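Local coordinates for protein ESSC (Geobacillus thermodenitrificans, PDB 5FWH) that forms the N-terminal forkhead-associated domain of EssC, an FtsK/SpoIIIE-type ATPase of the bacterial type VII secretion apparatus, and probably takes part in protein-protein contacts, at residues G44-E49 with L57-G62; T118-F123 with P164-V169; L142-V147 with D159-P164. One frame throughout, in Å; residues are numbered along the deposited sequence.

Contact 1: residues G44-E49 with L57-G62; sequences GYIQIE and LAVLQG
Gln47 reaches Leu60 through two turns of its chain: CG stands anti to the carbonyl carbon (chi1 -55°), and a bend at the next bond (chi2 80°) swings the amide back toward Leu60. OE1 thereby comes to 3.5 Å from Leu60 CB, the two side chains crossing at about a right angle, and the same oxygen accepts a hydrogen bond from the backbone N of Gly63, just beyond the segment 57-62. With an alanine here in place of the glutamine, the Gly63 amide would probably be left without this acceptor and the flank of Leu60 uncovered. Farther along this partly exposed face, Glu49 lays its CG against Ala58 CB at 3.7 Å, while its OE1 ends near Leu60 CD1.

The other face is apolar, with Ile46, Ile48 and Val59 buried. Ile48 extends its CD1 alongside Val59, 3.9 Å from CG2, both side chains pointing the same way, and turns its CG2 toward Leu57 CD2, 3.8 Å off. Ile46 adds CG2 against Val59 CG1, and its CD1 meets the aliphatic part of Gln61, 3.5 Å from CG. Ile46 and Ile48 also touch strand 23-27, and Val59 touches strand 65-69, so this row continues into the neighbouring strands.

Between the faces the backbones join in two hydrogen-bonded pairs, Gln47 with Leu60 and Glu49 with Ala58, flanking the non-hydrogen-bonded pair Ile48 and Val59. The bond from Leu60 N to Gln47 O is 2.8 Å long and almost straight at 178°; that from Ala58 N to Glu49 O measures 2.7 Å. The arrangement is an antiparallel beta hairpin whose strands, 46-50 and 57-60, lie inside a mixed five-stranded sheet, as suits the beta sandwich of a forkhead-associated domain.

Contact 2: residues T118-F123 with P164-V169; sequences TTNARF and PYMQFV
The selenium of Met166, modelled as selenomethionine, lies against two side-chain oxygens: Thr118 OG1 is 3.6 Å from SE and Asn120 OD1 is 3.7 Å from it. The chain of Met166 is extended as far as the selenium and bends only at the last torsion (chi3 97°). Thr118 slides past it in the opposite direction, whereas the side chain of Asn120 crosses it at about a right angle. Met166 also touches Val178 and Ser180 of strand 175-180.

Thr118 has a second task. Its OG1, 2.6 Å from Asn120 N, accepts the hydrogen bond that closes an ST turn and fixes the course of the loop just after strand 116-117. Asn120 then directs its CB to within 3.7 Å of Pro164 O, and its ND2 approaches the rim of the Tyr165 ring near the ring plane.

The loop leads from strand 116-117 into strand 123-128 of one sheet and meets strand 166-170 of the facing sheet, so the contact is made across the two layers of a beta sandwich, the architecture of forkhead-associated domains.

Farther along strand 166-170, Phe123 and Phe168 form a T-shaped, edge-to-face pair. The CB of Phe123 points toward segment 164-169, and with CG between the backbone N and the carbonyl carbon (chi1 63°) the ring is set so that CZ and CE2 meet the Phe168 face; CZ stands 3.6 Å above the plane of the Phe168 ring, over the centre. The centroids are 5.0 Å apart and the planes nearly perpendicular, at 88°. Val108 of strand 105-109 touches both rings.

Contact 3: residues L142-V147 with D159-P164; sequences LFLNGV and DVLLCP
Leu144 and Leu161 pair on one face of the two strands, their CD1 and CD2 methyls 4.0 Å apart. In Leu144, CG is placed opposite the main-chain nitrogen (chi1 172°), so that CD1 leans over the partner strand and also reaches Asp159 CB, at 3.7 Å. Leu142 shares this first-torsion conformation; its CD1 lies 3.6 Å from Leu162 O. Leu142 touches Phe123 and Leu161 touches Leu125, both of the facing sheet.

Phe143 turns to the opposite face with Leu162. Its CG lies beside its own backbone N (chi1 -54°), which leaves the ring edge, at CD1, 3.5 Å from Leu162 O and in the ring plane. The same oxygen accepts the hydrogen bond from Phe143 N at 2.8 Å, and Leu162 N returns a bond to Phe143 O. Leu7 touches Phe143 and Trp5 touches Leu162, both from strand 3-8 of another sheet.

Val160 O receives Asn145 N at 2.9 Å along a nearly straight line (174°), and water 1 donates to the same oxygen while accepting from Gly146 N. Asn145 and Gly146 occupy the central positions of a type I' turn, both with positive phi, that links strands 143-144 and 147-148. Strands 143-144 and 161-163 run antiparallel, Phe143 and Leu162 a hydrogen-bonded pair, Leu144 and Leu161 a non-hydrogen-bonded one, within the beta sandwich characteristic of forkhead-associated domains.

Contacts 2 and 3 belong to one beta sandwich. Their centres are 9 Å apart, they share Pro164, and strands 161-163 and 166-170 are sheet neighbours joined by a probable hydrogen bond from Phe168 N to Leu161 O, 3.0 Å. Ala121 CB also packs on Cys163 SG at 3.6 Å, so the loop of contact 2 touches the strand that contact 3 pairs. Apart from the shared proline, contact 3 falls between the two segments of contact 2 along the chain. Contact 1 comes earlier and sits in a separate sheet, its centre about 26 Å from that of contact 2 and 25 Å from that of contact 3; the nearest atoms are about 10 Å and 14 Å away, respectively.

Contact 1: residues G44-E49 with L57-G62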
loop_
_atom_site.group_PDB
_atom_site.type_symbol
_atom_site.label_atom_id
_atom_site.label_comp_id
_atom_site.label_asym_id
_atom_site.label_seq_id
_atom_site.Cartn_x
_atom_site.Cartn_y
_atom_site.Cartn_z
ATOM N N GLY A 44 -25.214 -5.182 0.391
ATOM C CA GLY A 44 -24.938 -3.820 0.871
ATOM C C GLY A 44 -23.632 -3.276 0.341
ATOM O O GLY A 44 -22.723 -4.018 -0.006
ATOM N N TYR A 45 -23.558 -1.955 0.199
ATOM C CA TYR A 45 -22.311 -1.318 -0.036
ATOM C C TYR A 45 -21.537 -1.423 1.297
ATOM O O TYR A 45 -22.071 -1.935 2.333
ATOM C CB TYR A 45 -22.512 0.140 -0.549
ATOM C CG TYR A 45 -23.364 0.248 -1.832
ATOM C CD1 TYR A 45 -23.117 -0.577 -2.943
ATOM C CD2 TYR A 45 -24.435 1.164 -1.939
ATOM C CE1 TYR A 45 -23.898 -0.511 -4.086
ATOM C CE2 TYR A 45 -25.224 1.243 -3.108
ATOM C CZ TYR A 45 -24.958 0.412 -4.184
ATOM O OH TYR A 45 -25.724 0.481 -5.367
ATOM N N ILE A 46 -20.263 -1.028 1.275
ATOM C CA ILE A 46 -19.464 -1.004 2.456
ATOM C C ILE A 46 -19.353 0.372 2.892
ATOM O O ILE A 46 -19.008 1.264 2.087
ATOM C CB ILE A 46 -18.089 -1.638 2.240
ATOM C CG1 ILE A 46 -18.208 -3.086 1.686
ATOM C CG2 ILE A 46 -17.284 -1.672 3.551
ATOM C CD1 ILE A 46 -19.101 -4.007 2.538
ATOM N N GLN A 47 -19.702 0.583 4.162
ATOM C CA GLN A 47 -19.587 1.891 4.789
ATOM C C GLN A 47 -18.444 1.856 5.757
ATOM O O GLN A 47 -18.353 0.941 6.589
ATOM C CB GLN A 47 -20.881 2.267 5.555
ATOM C CG GLN A 47 -22.222 2.250 4.799
ATOM C CD GLN A 47 -22.858 0.872 4.627
ATOM O OE1 GLN A 47 -23.165 0.131 5.601
ATOM N NE2 GLN A 47 -23.106 0.532 3.395
ATOM N N ILE A 48 -17.607 2.862 5.678
ATOM C CA ILE A 48 -16.526 3.098 6.617
ATOM C C ILE A 48 -16.783 4.454 7.247
ATOM O O ILE A 48 -16.945 5.417 6.532
ATOM C CB ILE A 48 -15.142 3.139 5.900
ATOM C CG1 ILE A 48 -14.992 1.997 4.909
ATOM C CG2 ILE A 48 -14.012 3.083 6.895
ATOM C CD1 ILE A 48 -14.916 0.611 5.524
ATOM N N GLU A 49 -16.856 4.521 8.567
ATOM C CA GLU A 49 -16.997 5.780 9.260
ATOM C C GLU A 49 -15.966 5.943 10.382
ATOM O O GLU A 49 -15.597 4.982 11.041
ATOM C CB GLU A 49 -18.434 5.969 9.780
ATOM C CG GLU A 49 -18.807 5.154 11.011
ATOM C CD GLU A 49 -20.154 5.531 11.659
ATOM O OE1 GLU A 49 -21.216 5.414 11.000
ATOM O OE2 GLU A 49 -20.157 5.920 12.856
ATOM N N LEU A 57 -11.931 2.948 12.902
ATOM C CA LEU A 57 -12.922 3.047 11.836
ATOM C C LEU A 57 -13.979 2.012 12.042
ATOM O O LEU A 57 -13.683 0.863 12.302
ATOM C CB LEU A 57 -12.282 2.842 10.470
ATOM C CG LEU A 57 -11.648 4.047 9.785
ATOM C CD1 LEU A 57 -10.957 4.965 10.757
ATOM C CD2 LEU A 57 -10.696 3.574 8.703
ATOM N N ALA A 58 -15.232 2.403 11.908
ATOM C CA ALA A 58 -16.307 1.443 12.026
ATOM C C ALA A 58 -16.557 0.980 10.587
ATOM O O ALA A 58 -16.533 1.785 9.657
ATOM C CB ALA A 58 -17.512 2.087 12.616
ATOM N N VAL A 59 -16.689 -0.327 10.439
ATOM C CA VAL A 59 -16.952 -0.960 9.189
ATOM C C VAL A 59 -18.357 -1.535 9.300
ATOM O O VAL A 59 -18.673 -2.366 10.186
ATOM C CB VAL A 59 -15.959 -2.092 8.802
ATOM C CG1 VAL A 59 -16.356 -2.672 7.434
ATOM C CG2 VAL A 59 -14.528 -1.590 8.669
ATOM N N LEU A 60 -19.198 -1.088 8.398
ATOM C CA LEU A 60 -20.574 -1.582 8.308
ATOM C C LEU A 60 -20.823 -2.138 6.877
ATOM O O LEU A 60 -20.285 -1.673 5.882
ATOM C CB LEU A 60 -21.560 -0.460 8.609
ATOM C CG LEU A 60 -21.209 0.711 9.528
ATOM C CD1 LEU A 60 -22.153 1.864 9.229
ATOM C CD2 LEU A 60 -21.384 0.310 10.986
ATOM N N GLN A 61 -21.641 -3.139 6.742
ATOM C CA GLN A 61 -21.904 -3.640 5.389
ATOM C C GLN A 61 -23.364 -3.449 4.954
ATOM O O GLN A 61 -23.596 -3.061 3.824
ATOM C CB GLN A 61 -21.406 -5.059 5.243
ATOM C CG GLN A 61 -21.797 -5.735 3.933
ATOM C CD GLN A 61 -21.204 -7.129 3.809
ATOM O OE1 GLN A 61 -20.988 -7.805 4.820
ATOM N NE2 GLN A 61 -20.955 -7.567 2.572
ATOM N N GLY A 62 -24.336 -3.668 5.831
ATOM C CA GLY A 62 -25.706 -3.224 5.472
ATOM C C GLY A 62 -26.244 -2.105 6.347
ATOM O O GLY A 62 -27.408 -2.107 6.729
#

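Contact 2: residues T118-F123 with P164-V169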
loop_
_atom_site.group_PDB
_atom_site.type_symbol
_atom_site.label_atom_id
_atom_site.label_comp_id
_atom_site.label_asym_id
_atom_site.label_seq_id
_atom_site.Cartn_x
_atom_site.Cartn_y
_atom_site.Cartn_z
ATOM N N THR A 118 11.005 -5.552 6.503
ATOM C CA THR A 118 9.575 -5.491 6.659
ATOM C C THR A 118 8.974 -6.898 6.588
ATOM O O THR A 118 9.439 -7.765 5.831
ATOM C CB THR A 118 8.910 -4.580 5.587
ATOM O OG1 THR A 118 7.500 -4.790 5.551
ATOM C CG2 THR A 118 9.469 -4.840 4.138
ATOM N N THR A 119 7.929 -7.089 7.382
ATOM C CA THR A 119 7.089 -8.264 7.296
ATOM C C THR A 119 5.923 -7.986 6.356
ATOM O O THR A 119 5.057 -8.812 6.250
ATOM C CB THR A 119 6.514 -8.652 8.678
ATOM O OG1 THR A 119 5.522 -7.699 9.090
ATOM C CG2 THR A 119 7.602 -8.727 9.722
ATOM N N ASN A 120 5.898 -6.822 5.685
ATOM C CA ASN A 120 4.778 -6.430 4.783
ATOM C C ASN A 120 4.917 -6.733 3.294
ATOM O O ASN A 120 3.914 -6.699 2.586
ATOM C CB ASN A 120 4.498 -4.909 4.869
ATOM C CG ASN A 120 4.346 -4.412 6.281
ATOM O OD1 ASN A 120 4.891 -3.363 6.635
ATOM N ND2 ASN A 120 3.633 -5.176 7.114
ATOM N N ALA A 121 6.138 -6.982 2.823
ATOM C CA ALA A 121 6.439 -7.051 1.398
ATOM C C ALA A 121 7.638 -7.928 1.216
ATOM O O ALA A 121 8.440 -8.021 2.090
ATOM C CB ALA A 121 6.788 -5.647 0.887
ATOM N N ARG A 122 7.790 -8.501 0.048
ATOM C CA ARG A 122 8.975 -9.197 -0.267
ATOM C C ARG A 122 9.210 -9.028 -1.756
ATOM O O ARG A 122 8.466 -9.581 -2.538
ATOM C CB ARG A 122 8.822 -10.699 0.147
ATOM C CG ARG A 122 9.816 -11.660 -0.490
ATOM C CD ARG A 122 9.594 -13.109 -0.028
ATOM N NE ARG A 122 9.978 -13.228 1.370
ATOM C CZ ARG A 122 11.237 -13.336 1.811
ATOM N NH1 ARG A 122 12.273 -13.367 0.974
ATOM N NH2 ARG A 122 11.473 -13.397 3.109
ATOM N N PHE A 123 10.298 -8.381 -2.136
ATOM C CA PHE A 123 10.571 -8.175 -3.556
ATOM C C PHE A 123 11.979 -7.651 -3.685
ATOM O O PHE A 123 12.571 -7.329 -2.700
ATOM C CB PHE A 123 9.516 -7.207 -4.187
ATOM C CG PHE A 123 9.515 -5.797 -3.607
ATOM C CD1 PHE A 123 10.312 -4.774 -4.174
ATOM C CD2 PHE A 123 8.641 -5.447 -2.565
ATOM C CE1 PHE A 123 10.330 -3.483 -3.663
ATOM C CE2 PHE A 123 8.616 -4.101 -2.086
ATOM C CZ PHE A 123 9.488 -3.151 -2.603
ATOM N N PRO A 164 -0.033 -3.579 1.277
ATOM C CA PRO A 164 -0.602 -3.113 2.569
ATOM C C PRO A 164 0.374 -2.467 3.514
ATOM O O PRO A 164 1.426 -3.031 3.924
ATOM C CB PRO A 164 -1.228 -4.375 3.159
ATOM C CG PRO A 164 -1.788 -4.965 1.919
ATOM C CD PRO A 164 -0.720 -4.804 0.851
ATOM N N TYR A 165 -0.000 -1.218 3.767
ATOM C CA TYR A 165 0.658 -0.254 4.676
ATOM C C TYR A 165 1.941 0.427 4.182
ATOM O O TYR A 165 2.483 1.232 4.889
ATOM C CB TYR A 165 0.824 -0.833 6.078
ATOM C CG TYR A 165 -0.300 -1.695 6.563
ATOM C CD1 TYR A 165 -1.545 -1.188 6.712
ATOM C CD2 TYR A 165 -0.098 -3.047 6.829
ATOM C CE1 TYR A 165 -2.586 -1.988 7.128
ATOM C CE2 TYR A 165 -1.124 -3.863 7.250
ATOM C CZ TYR A 165 -2.370 -3.323 7.390
ATOM O OH TYR A 165 -3.413 -4.094 7.770
HETATM N N MSE A 166 2.447 0.163 2.985
HETATM C CA MSE A 166 3.694 0.848 2.563
HETATM C C MSE A 166 3.654 1.380 1.121
HETATM O O MSE A 166 2.935 0.855 0.327
HETATM C CB MSE A 166 4.765 -0.215 2.771
HETATM C CG MSE A 166 5.229 -0.513 4.250
HETATM SE SE MSE A 166 6.875 -1.599 4.025
HETATM C CE MSE A 166 8.163 -0.136 4.216
ATOM N N GLN A 167 4.445 2.387 0.781
ATOM C CA GLN A 167 4.643 2.826 -0.614
ATOM C C GLN A 167 6.070 3.123 -0.893
ATOM O O GLN A 167 6.763 3.642 -0.014
ATOM C CB GLN A 167 3.945 4.107 -0.866
ATOM C CG GLN A 167 2.478 4.033 -0.661
ATOM C CD GLN A 167 1.943 5.435 -0.541
ATOM O OE1 GLN A 167 1.341 5.811 0.500
ATOM N NE2 GLN A 167 2.239 6.257 -1.588
ATOM N N PHE A 168 6.515 2.770 -2.109
ATOM C CA PHE A 168 7.886 2.949 -2.587
ATOM C C PHE A 168 7.835 3.711 -3.880
ATOM O O PHE A 168 7.091 3.306 -4.787
ATOM C CB PHE A 168 8.566 1.628 -2.859
ATOM C CG PHE A 168 8.546 0.670 -1.684
ATOM C CD1 PHE A 168 7.421 -0.078 -1.421
ATOM C CD2 PHE A 168 9.658 0.497 -0.911
ATOM C CE1 PHE A 168 7.376 -0.992 -0.379
ATOM C CE2 PHE A 168 9.620 -0.350 0.185
ATOM C CZ PHE A 168 8.475 -1.099 0.432
ATOM N N VAL A 169 8.553 4.837 -3.956
ATOM C CA VAL A 169 8.567 5.686 -5.184
ATOM C C VAL A 169 9.984 6.140 -5.447
ATOM O O VAL A 169 10.615 6.686 -4.556
ATOM C CB VAL A 169 7.675 6.936 -5.086
ATOM C CG1 VAL A 169 7.485 7.556 -6.461
ATOM C CG2 VAL A 169 6.300 6.580 -4.536
#

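Contact 3: residues L142-V147 with D159-P164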
loop_
_atom_site.group_PDB
_atom_site.type_symbol
_atom_site.label_atom_id
_atom_site.label_comp_id
_atom_site.label_asym_id
_atom_site.label_seq_id
_atom_site.Cartn_x
_atom_site.Cartn_y
_atom_site.Cartn_z
ATOM N N LEU A 142 2.137 -7.655 -4.449
ATOM C CA LEU A 142 2.724 -6.326 -4.674
ATOM C C LEU A 142 2.069 -5.601 -5.853
ATOM O O LEU A 142 1.818 -6.273 -6.918
ATOM C CB LEU A 142 4.195 -6.540 -4.964
ATOM C CG LEU A 142 5.018 -5.302 -5.175
ATOM C CD1 LEU A 142 5.070 -4.409 -3.949
ATOM C CD2 LEU A 142 6.408 -5.768 -5.550
ATOM N N PHE A 143 1.799 -4.299 -5.734
ATOM C CA PHE A 143 1.020 -3.630 -6.798
ATOM C C PHE A 143 1.790 -2.480 -7.441
ATOM O O PHE A 143 2.395 -1.647 -6.777
ATOM C CB PHE A 143 -0.367 -3.172 -6.293
ATOM C CG PHE A 143 -1.184 -4.314 -5.656
ATOM C CD1 PHE A 143 -0.872 -4.769 -4.387
ATOM C CD2 PHE A 143 -2.177 -4.954 -6.359
ATOM C CE1 PHE A 143 -1.613 -5.840 -3.775
ATOM C CE2 PHE A 143 -2.891 -6.020 -5.816
ATOM C CZ PHE A 143 -2.595 -6.508 -4.529
ATOM N N LEU A 144 1.774 -2.436 -8.760
ATOM C CA LEU A 144 2.439 -1.343 -9.526
ATOM C C LEU A 144 1.370 -0.528 -10.109
ATOM O O LEU A 144 0.649 -1.029 -10.974
ATOM C CB LEU A 144 3.297 -1.910 -10.645
ATOM C CG LEU A 144 3.895 -0.929 -11.642
ATOM C CD1 LEU A 144 4.827 -0.002 -10.896
ATOM C CD2 LEU A 144 4.602 -1.729 -12.771
ATOM N N ASN A 145 1.244 0.694 -9.615
ATOM C CA ASN A 145 0.161 1.601 -9.990
ATOM C C ASN A 145 -1.220 0.928 -9.804
ATOM O O ASN A 145 -2.032 0.929 -10.701
ATOM C CB ASN A 145 0.377 2.116 -11.448
ATOM C CG ASN A 145 1.756 2.796 -11.651
ATOM O OD1 ASN A 145 2.453 2.537 -12.630
ATOM N ND2 ASN A 145 2.148 3.631 -10.706
ATOM N N GLY A 146 -1.441 0.227 -8.677
ATOM C CA GLY A 146 -2.733 -0.423 -8.465
ATOM C C GLY A 146 -2.978 -1.816 -9.038
ATOM O O GLY A 146 -4.035 -2.375 -8.779
ATOM N N VAL A 147 -2.048 -2.366 -9.803
ATOM C CA VAL A 147 -2.227 -3.633 -10.474
ATOM C C VAL A 147 -1.189 -4.678 -10.021
ATOM O O VAL A 147 0.039 -4.468 -10.108
ATOM C CB VAL A 147 -2.058 -3.498 -12.004
ATOM C CG1 VAL A 147 -2.403 -4.847 -12.680
ATOM C CG2 VAL A 147 -2.957 -2.374 -12.532
ATOM N N ASP A 159 6.319 5.724 -11.220
ATOM C CA ASP A 159 5.664 4.470 -10.895
ATOM C C ASP A 159 5.588 4.446 -9.356
ATOM O O ASP A 159 6.472 5.016 -8.661
ATOM C CB ASP A 159 6.440 3.275 -11.431
ATOM C CG ASP A 159 6.231 3.047 -12.969
ATOM O OD1 ASP A 159 5.220 3.505 -13.513
ATOM O OD2 ASP A 159 7.077 2.393 -13.642
ATOM N N VAL A 160 4.514 3.846 -8.841
ATOM C CA VAL A 160 4.273 3.653 -7.388
ATOM C C VAL A 160 4.163 2.168 -7.116
ATOM O O VAL A 160 3.354 1.462 -7.735
ATOM C CB VAL A 160 3.000 4.353 -6.947
ATOM C CG1 VAL A 160 2.757 4.134 -5.455
ATOM C CG2 VAL A 160 3.144 5.877 -7.251
ATOM N N LEU A 161 4.978 1.675 -6.214
ATOM C CA LEU A 161 4.826 0.319 -5.726
ATOM C C LEU A 161 4.084 0.353 -4.413
ATOM O O LEU A 161 4.523 1.099 -3.530
ATOM C CB LEU A 161 6.194 -0.311 -5.575
ATOM C CG LEU A 161 6.827 -0.679 -6.895
ATOM C CD1 LEU A 161 8.297 -1.021 -6.633
ATOM C CD2 LEU A 161 6.126 -1.832 -7.613
ATOM N N LEU A 162 3.027 -0.474 -4.275
ATOM C CA LEU A 162 2.224 -0.552 -3.049
ATOM C C LEU A 162 2.112 -1.967 -2.569
ATOM O O LEU A 162 1.871 -2.861 -3.367
ATOM C CB LEU A 162 0.787 -0.196 -3.311
ATOM C CG LEU A 162 0.380 1.169 -3.772
ATOM C CD1 LEU A 162 -1.137 1.239 -3.833
ATOM C CD2 LEU A 162 0.900 2.216 -2.873
ATOM N N CYS A 163 2.240 -2.170 -1.265
ATOM C CA CYS A 163 1.635 -3.333 -0.599
ATOM C C CYS A 163 0.865 -2.800 0.659
ATOM O O CYS A 163 1.146 -1.717 1.098
ATOM C CB CYS A 163 2.767 -4.277 -0.167
ATOM S SG CYS A 163 4.059 -3.372 0.677
ATOM N N PRO A 164 -0.033 -3.579 1.277
ATOM C CA PRO A 164 -0.602 -3.113 2.569
ATOM C C PRO A 164 0.374 -2.467 3.514
ATOM O O PRO A 164 1.426 -3.031 3.924
ATOM C CB PRO A 164 -1.228 -4.375 3.159
ATOM C CG PRO A 164 -1.788 -4.965 1.919
ATOM C CD PRO A 164 -0.720 -4.804 0.851
HETATM O O HOH W 1 0.664 0.614 -6.821
#